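Local coordinates for protein amidase, hydantoinase/carbamoylase family (PDB 5I4M) that probably hydrolyses N-carbamoyl-L-amino acids as a two-zinc enzyme of the peptidase M20 family, at residues Val159-Phe164 with Gly378-Tyr383. Residues are numbered along the deposited sequence; the frame is centred on the assembly and turned at random.
Sequences VASGVF and GHDACY. With 3PG (3-phosphoglyceric acid), chain E.
Ser161 of helix 159-164 meets Asp380, in the segment 378-383, through a short hydrogen bond, and each atom of the serine side chain has a partner there. Its CB lies 3.7 Å from Asp380 CB, so the two side chains touch from their bases outward. One bond further, a chi1 of 52° tucks OG in over the backbone, between N and C, a rotation that brings it within 2.6 Å of Asp380 OD1. Ser161 OG donates this bond, and OD1 receives it on its anti lone pair, the one directed away from OD2. A water also donates to Asp380 OD1, at 2.7 Å, and accepts from Ser161 N, so the serine reaches the same carboxylate oxygen directly through OG and indirectly through its amide.

The serine OG also lies at the edge of the Tyr383 ring, in its plane, 3.8 Å from CD2. One face of that ring rests on Gly162, whose CA stands 3.9 Å from the centroid and 26° off the normal, displaced from the ring centre: a CH-pi contact. Glycine here brings the helix backbone itself against the ring.

The same segment enters the ligand pocket at Gly378, whose N donates an almost straight bond (168°) to 3PG O2 at 2.7 Å, while the Asp380 side chain packs against Glu149, a 3-phosphoglycerate-binding residue, and lies near the zinc ligand His104, about 7 Å from a zinc ion. This is consistent with a second-shell carboxylate tied to a buried helix, beside the two-zinc site of an M20-family catalytic domain.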
ATOM      1  N   VAL A 159      -5.430  -5.357 -23.263  1.00  8.35           N
ATOM      2  CA  VAL A 159      -5.930  -6.725 -23.358  1.00  9.36           C
ATOM      3  C   VAL A 159      -7.086  -6.803 -24.348  1.00  9.58           C
ATOM      4  O   VAL A 159      -7.239  -7.805 -25.055  1.00  8.77           O
ATOM      5  CB  VAL A 159      -6.315  -7.257 -21.963  1.00 13.04           C
ATOM      6  CG1 VAL A 159      -7.094  -8.555 -22.072  1.00 15.75           C
ATOM      7  CG2 VAL A 159      -5.054  -7.508 -21.156  1.00 11.77           C
ATOM      8  N   ALA A 160      -7.897  -5.751 -24.448  1.00  8.54           N
ATOM      9  CA  ALA A 160      -9.074  -5.832 -25.310  1.00  9.52           C
ATOM     10  C   ALA A 160      -8.692  -5.791 -26.785  1.00 10.01           C
ATOM     11  O   ALA A 160      -9.293  -6.503 -27.601  1.00  8.53           O
ATOM     12  CB  ALA A 160     -10.061  -4.714 -24.964  1.00  8.58           C
ATOM     13  N   SER A 161      -7.698  -4.966 -27.157  1.00  8.49           N
ATOM     14  CA  SER A 161      -7.188  -5.053 -28.519  1.00  7.39           C
ATOM     15  C   SER A 161      -6.387  -6.332 -28.714  1.00  9.53           C
ATOM     16  O   SER A 161      -6.340  -6.863 -29.827  1.00 11.93           O
ATOM     17  CB  SER A 161      -6.353  -3.822 -28.876  1.00  7.92           C
ATOM     18  OG  SER A 161      -5.338  -3.567 -27.919  1.00  8.79           O
ATOM     19  N   GLY A 162      -5.769  -6.852 -27.646  1.00  9.30           N
ATOM     20  CA  GLY A 162      -5.129  -8.160 -27.744  1.00  8.17           C
ATOM     21  C   GLY A 162      -6.115  -9.274 -28.055  1.00  8.69           C
ATOM     22  O   GLY A 162      -5.815 -10.180 -28.833  1.00 10.12           O
ATOM     23  N   VAL A 163      -7.295  -9.240 -27.439  1.00  8.59           N
ATOM     24  CA  VAL A 163      -8.324 -10.217 -27.790  1.00  9.20           C
ATOM     25  C   VAL A 163      -8.737 -10.036 -29.245  1.00 10.24           C
ATOM     26  O   VAL A 163      -8.850 -11.004 -30.012  1.00 12.43           O
ATOM     27  CB  VAL A 163      -9.543 -10.091 -26.861  1.00  9.61           C
ATOM     28  CG1 VAL A 163     -10.623 -11.060 -27.325  1.00 10.07           C
ATOM     29  CG2 VAL A 163      -9.165 -10.353 -25.410  1.00  8.90           C
ATOM     30  N   PHE A 164      -8.974  -8.782 -29.639  1.00  9.17           N
ATOM     31  CA  PHE A 164      -9.374  -8.478 -31.013  1.00  9.56           C
ATOM     32  C   PHE A 164      -8.376  -9.046 -32.009  1.00 10.17           C
ATOM     33  O   PHE A 164      -8.762  -9.689 -32.997  1.00 10.78           O
ATOM     34  CB  PHE A 164      -9.505  -6.958 -31.191  1.00  9.06           C
ATOM     35  CG  PHE A 164     -10.063  -6.554 -32.537  1.00 10.92           C
ATOM     36  CD1 PHE A 164      -9.239  -6.487 -33.656  1.00 11.52           C
ATOM     37  CD2 PHE A 164     -11.407  -6.252 -32.679  1.00 10.73           C
ATOM     38  CE1 PHE A 164      -9.748  -6.132 -34.903  1.00 15.24           C
ATOM     39  CE2 PHE A 164     -11.927  -5.899 -33.919  1.00 14.63           C
ATOM     40  CZ  PHE A 164     -11.090  -5.836 -35.033  1.00 15.21           C
ATOM     41  N   GLY A 378       3.082   1.325 -24.889  1.00 11.21           N
ATOM     42  CA  GLY A 378       2.241   0.441 -25.663  1.00 12.96           C
ATOM     43  C   GLY A 378       0.945   1.137 -26.044  1.00 12.47           C
ATOM     44  O   GLY A 378       0.472   2.037 -25.352  1.00 12.80           O
ATOM     45  N   HIS A 379       0.383   0.712 -27.173  1.00  8.44           N
ATOM     46  CA  HIS A 379      -0.876   1.244 -27.661  1.00  6.91           C
ATOM     47  C   HIS A 379      -1.673   0.109 -28.270  1.00 10.61           C
ATOM     48  O   HIS A 379      -1.113  -0.906 -28.678  1.00 11.29           O
ATOM     49  CB  HIS A 379      -0.648   2.340 -28.699  1.00  7.94           C
ATOM     50  CG  HIS A 379       0.301   3.387 -28.233  1.00  8.42           C
ATOM     51  ND1 HIS A 379      -0.079   4.394 -27.372  1.00  9.77           N
ATOM     52  CD2 HIS A 379       1.623   3.560 -28.464  1.00  8.85           C
ATOM     53  CE1 HIS A 379       0.970   5.156 -27.110  1.00 11.30           C
ATOM     54  NE2 HIS A 379       2.012   4.676 -27.765  1.00 10.21           N
ATOM     55  N   ASP A 380      -2.990   0.294 -28.337  1.00  7.08           N
ATOM     56  CA  ASP A 380      -3.809  -0.694 -29.022  1.00  8.80           C
ATOM     57  C   ASP A 380      -3.311  -0.936 -30.441  1.00  8.76           C
ATOM     58  O   ASP A 380      -3.371  -2.067 -30.929  1.00  9.53           O
ATOM     59  CB  ASP A 380      -5.268  -0.251 -29.006  1.00 10.99           C
ATOM     60  CG  ASP A 380      -5.814  -0.149 -27.593  1.00 11.73           C
ATOM     61  OD1 ASP A 380      -5.899  -1.199 -26.929  1.00 12.07           O
ATOM     62  OD2 ASP A 380      -6.156   0.972 -27.137  1.00 14.38           O
ATOM     63  N   ALA A 381      -2.762   0.100 -31.088  1.00  8.25           N
ATOM     64  CA  ALA A 381      -2.190  -0.064 -32.421  1.00  7.58           C
ATOM     65  C   ALA A 381      -1.105  -1.143 -32.466  1.00 10.48           C
ATOM     66  O   ALA A 381      -0.900  -1.762 -33.517  1.00 11.56           O
ATOM     67  CB  ALA A 381      -1.620   1.267 -32.909  1.00 11.64           C
ATOM     68  N   CYS A 382      -0.387  -1.377 -31.359  1.00  7.91           N
ATOM     69  CA  CYS A 382       0.649  -2.417 -31.377  1.00  9.60           C
ATOM     70  C   CYS A 382       0.052  -3.790 -31.635  1.00  9.80           C
ATOM     71  O   CYS A 382       0.671  -4.631 -32.301  1.00  9.37           O
ATOM     72  CB  CYS A 382       1.434  -2.430 -30.064  1.00  8.75           C
ATOM     73  SG  CYS A 382       2.241  -0.844 -29.694  1.00 12.76           S
ATOM     74  N   TYR A 383      -1.148  -4.046 -31.110  1.00  7.73           N
ATOM     75  CA  TYR A 383      -1.807  -5.314 -31.400  1.00  8.08           C
ATOM     76  C   TYR A 383      -2.503  -5.302 -32.753  1.00 11.01           C
ATOM     77  O   TYR A 383      -2.503  -6.316 -33.461  1.00  9.83           O
ATOM     78  CB  TYR A 383      -2.786  -5.654 -30.276  1.00  8.85           C
ATOM     79  CG  TYR A 383      -2.107  -6.321 -29.093  1.00  8.29           C
ATOM     80  CD1 TYR A 383      -1.140  -7.302 -29.287  1.00 11.48           C
ATOM     81  CD2 TYR A 383      -2.429  -5.968 -27.782  1.00  7.48           C
ATOM     82  CE1 TYR A 383      -0.523  -7.932 -28.200  1.00  8.32           C
ATOM     83  CE2 TYR A 383      -1.813  -6.583 -26.697  1.00  8.14           C
ATOM     84  CZ  TYR A 383      -0.861  -7.558 -26.911  1.00 10.41           C
ATOM     85  OH  TYR A 383      -0.255  -8.174 -25.834  1.00 10.69           O
TER
HETATM   86  C1  3PG E 503       1.908   1.384 -21.283  0.84 11.34           C
HETATM   87  O1  3PG E 503       2.176   1.551 -20.080  0.84  7.50           O
HETATM   88  O2  3PG E 503       2.738   1.592 -22.195  0.84  7.96           O
HETATM   89  C2  3PG E 503       0.527   0.910 -21.634  0.84 16.11           C
HETATM   90  O3  3PG E 503       0.523   0.317 -22.944  0.84 23.09           O
HETATM   91  C3  3PG E 503      -0.398   2.105 -21.625  0.84 12.18           C
HETATM   92  O1P 3PG E 503      -0.010   3.010 -22.661  0.84 10.20           O
HETATM   93  P   3PG E 503      -0.579   4.545 -22.635  0.84 21.06           P
HETATM   94  O2P 3PG E 503      -2.055   4.448 -22.329  0.84 12.66           O
HETATM   95  O3P 3PG E 503       0.209   5.203 -21.510  0.84  7.41           O
HETATM   96  O4P 3PG E 503      -0.284   5.064 -24.053  0.84 15.10           O
HETATM   97  O   HOH W   1      -7.135  -2.679 -25.017  1.00  8.20           O